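PDB 4OQZ: putative oxidoreductase YfjR, which reduces imines to amines as an S-selective imine reductase, probably drawing the hydride from NADPH bound to its Rossmann-type domain. Local coordinates for residues Ala18-Asp23 against Leu148-Gly153; Asp263-Gly268 against Asp276-Val281. All coordinates share one frame; numbering follows the deposited sequence.

Contact 1 of 2, residues Ala18-Asp23 against Leu148-Gly153; sequences AAAYLD and LEVITG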
loop_
_atom_site.group_PDB
_atom_site.type_symbol
_atom_site.label_atom_id
_atom_site.label_comp_id
_atom_site.label_asym_id
_atom_site.label_seq_id
_atom_site.Cartn_x
_atom_site.Cartn_y
_atom_site.Cartn_z
ATOM N N ALA A 18 -30.846 2.655 -3.954
ATOM C CA ALA A 18 -32.286 2.498 -4.213
ATOM C C ALA A 18 -32.735 1.029 -4.415
ATOM O O ALA A 18 -33.743 0.625 -3.841
ATOM C CB ALA A 18 -32.702 3.352 -5.387
ATOM N N ALA A 19 -31.976 0.231 -5.181
ATOM C CA ALA A 19 -32.263 -1.188 -5.443
ATOM C C ALA A 19 -32.164 -2.024 -4.142
ATOM O O ALA A 19 -32.990 -2.915 -3.934
ATOM C CB ALA A 19 -31.301 -1.735 -6.498
ATOM N N ALA A 20 -31.176 -1.716 -3.264
ATOM C CA ALA A 20 -31.021 -2.347 -1.949
ATOM C C ALA A 20 -32.248 -1.987 -1.080
ATOM O O ALA A 20 -32.830 -2.880 -0.455
ATOM C CB ALA A 20 -29.752 -1.857 -1.286
ATOM N N TYR A 21 -32.698 -0.702 -1.123
ATOM C CA TYR A 21 -33.914 -0.308 -0.407
ATOM C C TYR A 21 -35.163 -1.017 -0.937
ATOM O O TYR A 21 -35.948 -1.526 -0.141
ATOM C CB TYR A 21 -34.087 1.224 -0.348
ATOM C CG TYR A 21 -33.214 1.886 0.689
ATOM C CD1 TYR A 21 -33.460 1.722 2.050
ATOM C CD2 TYR A 21 -32.145 2.698 0.315
ATOM C CE1 TYR A 21 -32.644 2.323 3.016
ATOM C CE2 TYR A 21 -31.331 3.309 1.268
ATOM C CZ TYR A 21 -31.573 3.107 2.619
ATOM O OH TYR A 21 -30.767 3.714 3.557
ATOM N N LEU A 22 -35.324 -1.115 -2.275
ATOM C CA LEU A 22 -36.449 -1.828 -2.876
ATOM C C LEU A 22 -36.415 -3.332 -2.518
ATOM O O LEU A 22 -37.459 -3.902 -2.201
ATOM C CB LEU A 22 -36.477 -1.648 -4.405
ATOM C CG LEU A 22 -36.789 -0.255 -4.961
ATOM C CD1 LEU A 22 -36.463 -0.194 -6.443
ATOM C CD2 LEU A 22 -38.235 0.136 -4.711
ATOM N N ASP A 23 -35.215 -3.941 -2.514
ATOM C CA ASP A 23 -35.001 -5.360 -2.160
ATOM C C ASP A 23 -35.438 -5.672 -0.724
ATOM O O ASP A 23 -35.791 -6.816 -0.435
ATOM C CB ASP A 23 -33.509 -5.735 -2.291
ATOM C CG ASP A 23 -32.981 -5.978 -3.694
ATOM O OD1 ASP A 23 -33.804 -6.257 -4.603
ATOM O OD2 ASP A 23 -31.733 -5.943 -3.872
ATOM N N LEU A 148 -29.555 2.941 7.430
ATOM C CA LEU A 148 -28.212 3.118 6.872
ATOM C C LEU A 148 -27.528 1.761 6.700
ATOM O O LEU A 148 -26.673 1.632 5.821
ATOM C CB LEU A 148 -27.365 4.049 7.761
ATOM C CG LEU A 148 -27.992 5.398 8.081
ATOM C CD1 LEU A 148 -27.262 6.066 9.223
ATOM C CD2 LEU A 148 -28.096 6.276 6.830
ATOM N N GLU A 149 -27.966 0.731 7.470
ATOM C CA GLU A 149 -27.437 -0.636 7.362
ATOM C C GLU A 149 -27.863 -1.297 6.027
ATOM O O GLU A 149 -27.299 -2.336 5.637
ATOM C CB GLU A 149 -27.860 -1.508 8.551
ATOM C CG GLU A 149 -27.107 -1.167 9.828
ATOM C CD GLU A 149 -27.532 -1.955 11.050
ATOM O OE1 GLU A 149 -28.614 -2.585 11.036
ATOM O OE2 GLU A 149 -26.764 -1.942 12.035
ATOM N N VAL A 150 -28.836 -0.675 5.333
ATOM C CA VAL A 150 -29.306 -1.151 4.034
ATOM C C VAL A 150 -28.217 -0.809 3.016
ATOM O O VAL A 150 -27.914 -1.663 2.177
ATOM C CB VAL A 150 -30.712 -0.628 3.655
ATOM C CG1 VAL A 150 -31.118 -1.055 2.242
ATOM C CG2 VAL A 150 -31.752 -1.092 4.665
ATOM N N ILE A 151 -27.592 0.396 3.133
ATOM C CA ILE A 151 -26.486 0.859 2.275
ATOM C C ILE A 151 -25.270 -0.084 2.432
ATOM O O ILE A 151 -24.824 -0.647 1.434
ATOM C CB ILE A 151 -26.132 2.358 2.509
ATOM C CG1 ILE A 151 -27.287 3.268 2.008
ATOM C CG2 ILE A 151 -24.804 2.744 1.830
ATOM C CD1 ILE A 151 -27.381 4.649 2.820
ATOM N N THR A 152 -24.751 -0.248 3.663
ATOM C CA THR A 152 -23.658 -1.177 3.996
ATOM C C THR A 152 -23.975 -1.822 5.349
ATOM O O THR A 152 -24.388 -1.116 6.264
ATOM C CB THR A 152 -22.295 -0.466 4.044
ATOM O OG1 THR A 152 -22.341 0.589 4.994
ATOM C CG2 THR A 152 -21.828 0.047 2.694
ATOM N N GLY A 153 -23.774 -3.138 5.471
ATOM C CA GLY A 153 -24.073 -3.903 6.687
ATOM C C GLY A 153 -23.464 -3.334 7.963
ATOM O O GLY A 153 -24.093 -3.370 9.025
#
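Ala20 of helix 12-23 faces Val150 of helix 138-151 at the point where the two backbones run nearest, CA of Ala20 lying 6.3 Å from CA of Val150. Val150 and Tyr21 carry the contact about equally. With chi1 at 175°, Val150 CG1 stands anti to the backbone N and is carried over one face of the Tyr21 ring, 3.8 Å from the ring centroid and 19° off the normal, a CH-pi contact displaced toward the rim. The same methyl reaches Ala20, with Val150 CG1 3.9 Å from Ala20 CB. This is the Rossmann-type nucleotide-binding domain: helix 12-23 follows strand 4-8 and the glycine-rich turn, while helix 138-151 leads into strand 154-159, and Tyr21, Leu148 and Ile151 all touch Ile63 of strand 61-64. Further along the ring, Ile151 approaches obliquely, its CD1 3.6 Å from Tyr21 OH. That buried hydroxyl is satisfied by the carbonyl O of Ala147, and Tyr26 meets the ring edge to face. An alanine in place of Tyr21 would probably leave Val150 CG1 facing a gap and the Ala147 carbonyl without its hydroxyl mate.

Contact 2 of 2, residues Asp263-Gly268 against Asp276-Val281; sequences DAFHRG and DSFSSV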
loop_
_atom_site.group_PDB
_atom_site.type_symbol
_atom_site.label_atom_id
_atom_site.label_comp_id
_atom_site.label_asym_id
_atom_site.label_seq_id
_atom_site.Cartn_x
_atom_site.Cartn_y
_atom_site.Cartn_z
ATOM N N ASP A 263 12.348 10.721 -3.275
ATOM C CA ASP A 263 12.448 12.161 -2.973
ATOM C C ASP A 263 12.082 12.454 -1.526
ATOM O O ASP A 263 12.793 13.221 -0.888
ATOM C CB ASP A 263 11.582 13.014 -3.928
ATOM C CG ASP A 263 12.078 13.131 -5.365
ATOM O OD1 ASP A 263 13.320 13.164 -5.573
ATOM O OD2 ASP A 263 11.227 13.258 -6.277
ATOM N N ALA A 264 11.010 11.808 -0.999
ATOM C CA ALA A 264 10.573 11.963 0.391
ATOM C C ALA A 264 11.577 11.386 1.395
ATOM O O ALA A 264 11.731 11.958 2.468
ATOM C CB ALA A 264 9.206 11.347 0.596
ATOM N N PHE A 265 12.286 10.299 1.036
ATOM C CA PHE A 265 13.308 9.673 1.870
ATOM C C PHE A 265 14.605 10.460 1.855
ATOM O O PHE A 265 15.171 10.672 2.927
ATOM C CB PHE A 265 13.551 8.219 1.463
ATOM C CG PHE A 265 12.419 7.257 1.762
ATOM C CD1 PHE A 265 11.363 7.628 2.591
ATOM C CD2 PHE A 265 12.434 5.964 1.255
ATOM C CE1 PHE A 265 10.319 6.732 2.869
ATOM C CE2 PHE A 265 11.404 5.064 1.551
ATOM C CZ PHE A 265 10.352 5.457 2.349
ATOM N N HIS A 266 15.082 10.887 0.644
ATOM C CA HIS A 266 16.297 11.699 0.442
ATOM C C HIS A 266 16.116 13.007 1.201
ATOM O O HIS A 266 16.992 13.386 1.979
ATOM C CB HIS A 266 16.574 11.948 -1.052
ATOM C CG HIS A 266 17.972 11.595 -1.470
ATOM N ND1 HIS A 266 19.077 12.307 -0.997
ATOM C CD2 HIS A 266 18.402 10.642 -2.330
ATOM C CE1 HIS A 266 20.135 11.746 -1.566
ATOM N NE2 HIS A 266 19.780 10.737 -2.373
ATOM N N ARG A 267 14.947 13.661 1.018
ATOM C CA ARG A 267 14.518 14.827 1.785
ATOM C C ARG A 267 14.126 14.156 3.092
ATOM O O ARG A 267 13.405 13.171 3.074
ATOM C CB ARG A 267 13.305 15.495 1.101
ATOM C CG ARG A 267 12.451 16.392 1.984
ATOM C CD ARG A 267 11.008 15.926 1.954
ATOM N NE ARG A 267 10.166 16.762 1.096
ATOM C CZ ARG A 267 9.006 17.298 1.470
ATOM N NH1 ARG A 267 8.316 18.058 0.630
ATOM N NH2 ARG A 267 8.525 17.076 2.689
ATOM N N GLY A 268 14.687 14.583 4.193
ATOM C CA GLY A 268 14.440 13.885 5.443
ATOM C C GLY A 268 15.771 13.478 6.019
ATOM O O GLY A 268 16.038 13.750 7.186
ATOM N N ASP A 276 17.760 8.507 11.275
ATOM C CA ASP A 276 17.190 7.837 12.421
ATOM C C ASP A 276 16.258 6.809 11.723
ATOM O O ASP A 276 16.713 6.168 10.782
ATOM C CB ASP A 276 16.419 8.838 13.288
ATOM C CG ASP A 276 17.323 9.599 14.215
ATOM O OD1 ASP A 276 17.766 10.693 13.828
ATOM O OD2 ASP A 276 17.620 9.076 15.326
ATOM N N SER A 277 14.990 6.663 12.140
ATOM C CA SER A 277 14.077 5.721 11.491
ATOM C C SER A 277 13.455 6.362 10.271
ATOM O O SER A 277 13.243 7.576 10.255
ATOM C CB SER A 277 12.967 5.272 12.437
ATOM O OG SER A 277 12.044 4.407 11.768
ATOM N N PHE A 278 13.090 5.536 9.277
ATOM C CA PHE A 278 12.399 6.027 8.084
ATOM C C PHE A 278 11.032 6.683 8.424
ATOM O O PHE A 278 10.479 7.426 7.624
ATOM C CB PHE A 278 12.354 4.949 6.986
ATOM C CG PHE A 278 11.169 4.019 6.992
ATOM C CD1 PHE A 278 10.304 3.962 5.901
ATOM C CD2 PHE A 278 10.962 3.134 8.044
ATOM C CE1 PHE A 278 9.236 3.071 5.888
ATOM C CE2 PHE A 278 9.873 2.270 8.051
ATOM C CZ PHE A 278 9.027 2.219 6.960
ATOM N N SER A 279 10.550 6.467 9.646
ATOM C CA SER A 279 9.352 7.089 10.205
ATOM C C SER A 279 9.602 8.593 10.461
ATOM O O SER A 279 8.657 9.387 10.485
ATOM C CB SER A 279 8.992 6.408 11.520
ATOM O OG SER A 279 7.769 6.905 12.039
ATOM N N SER A 280 10.884 8.988 10.649
ATOM C CA SER A 280 11.239 10.380 10.928
ATOM C C SER A 280 10.695 11.385 9.911
ATOM O O SER A 280 10.473 12.525 10.278
ATOM C CB SER A 280 12.743 10.544 11.124
ATOM O OG SER A 280 13.074 11.910 11.298
ATOM N N VAL A 281 10.402 10.967 8.673
ATOM C CA VAL A 281 9.852 11.903 7.697
ATOM C C VAL A 281 8.492 12.508 8.092
ATOM O O VAL A 281 8.180 13.607 7.647
ATOM C CB VAL A 281 9.963 11.485 6.213
ATOM C CG1 VAL A 281 10.905 12.408 5.461
ATOM C CG2 VAL A 281 10.386 10.031 6.055
#
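Phe265 and Phe278 lie side by side, their side chains pointing the same way. The closest atoms are Phe265 CZ and Phe278 CD1, 3.9 Å apart, with CZ arriving at the edge of the Phe278 ring and close to its plane. Phe278 gets there with chi1 near 90°, which places CG between the backbone N and the carbonyl carbon and swings the ring alongside its neighbour. Val281 fills the other half of the contact: its CG2 lies 4.3 Å from Phe265 CD1, and its CG1 is 3.8 Å from Gly268 CA. The backbones come nearest here, with CA of Gly268 and CA of Val281 5.5 Å apart, and a beta carbon on Gly268 would probably run into that CG1. No hydrogen bond joins the two segments; they meet by van der Waals contact, Val281 CG1 also facing the carbonyl O of Ala264, though the model is doubtful in detail at that oxygen.

One shell out, the loop is held by its own turn, Ser280 N bonding Ser277 O at 2.8 Å, and by Asp232, whose carboxylate takes Ser277 OG on one oxygen and the Phe278 N-H on the other. Val238 and Met241 of helix 234-250 back Phe265, while Tyr218 meets Phe278 edge to face. From the second subunit, Trp177 reaches both phenylalanines and Trp184 adds a further ring against Phe278, building an aromatic cluster across the interface. Such intimate packing between the all-helical C-terminal domains of two subunits is characteristic of imine reductase dimers.

How the contacts relate
Contacts 1 and 2 lie in different domains and on opposite sides of the chain's centre, their own centres 45 Å apart and their nearest atoms about 31 Å apart, so neither touches the other. In the sequence, contact 1 closes before contact 2 opens, and the long helix 163-191 runs between the two domains. Contact 1 sits at the far end of the helix that starts in the glycine-rich turn, which probably receives the NADPH. Contact 2 packs against residues of helix 163-191 of the second subunit, whereas contact 1 meets no other chain. In relatives the catalytic cleft forms between the Rossmann domain of one subunit and the helical domain of its partner.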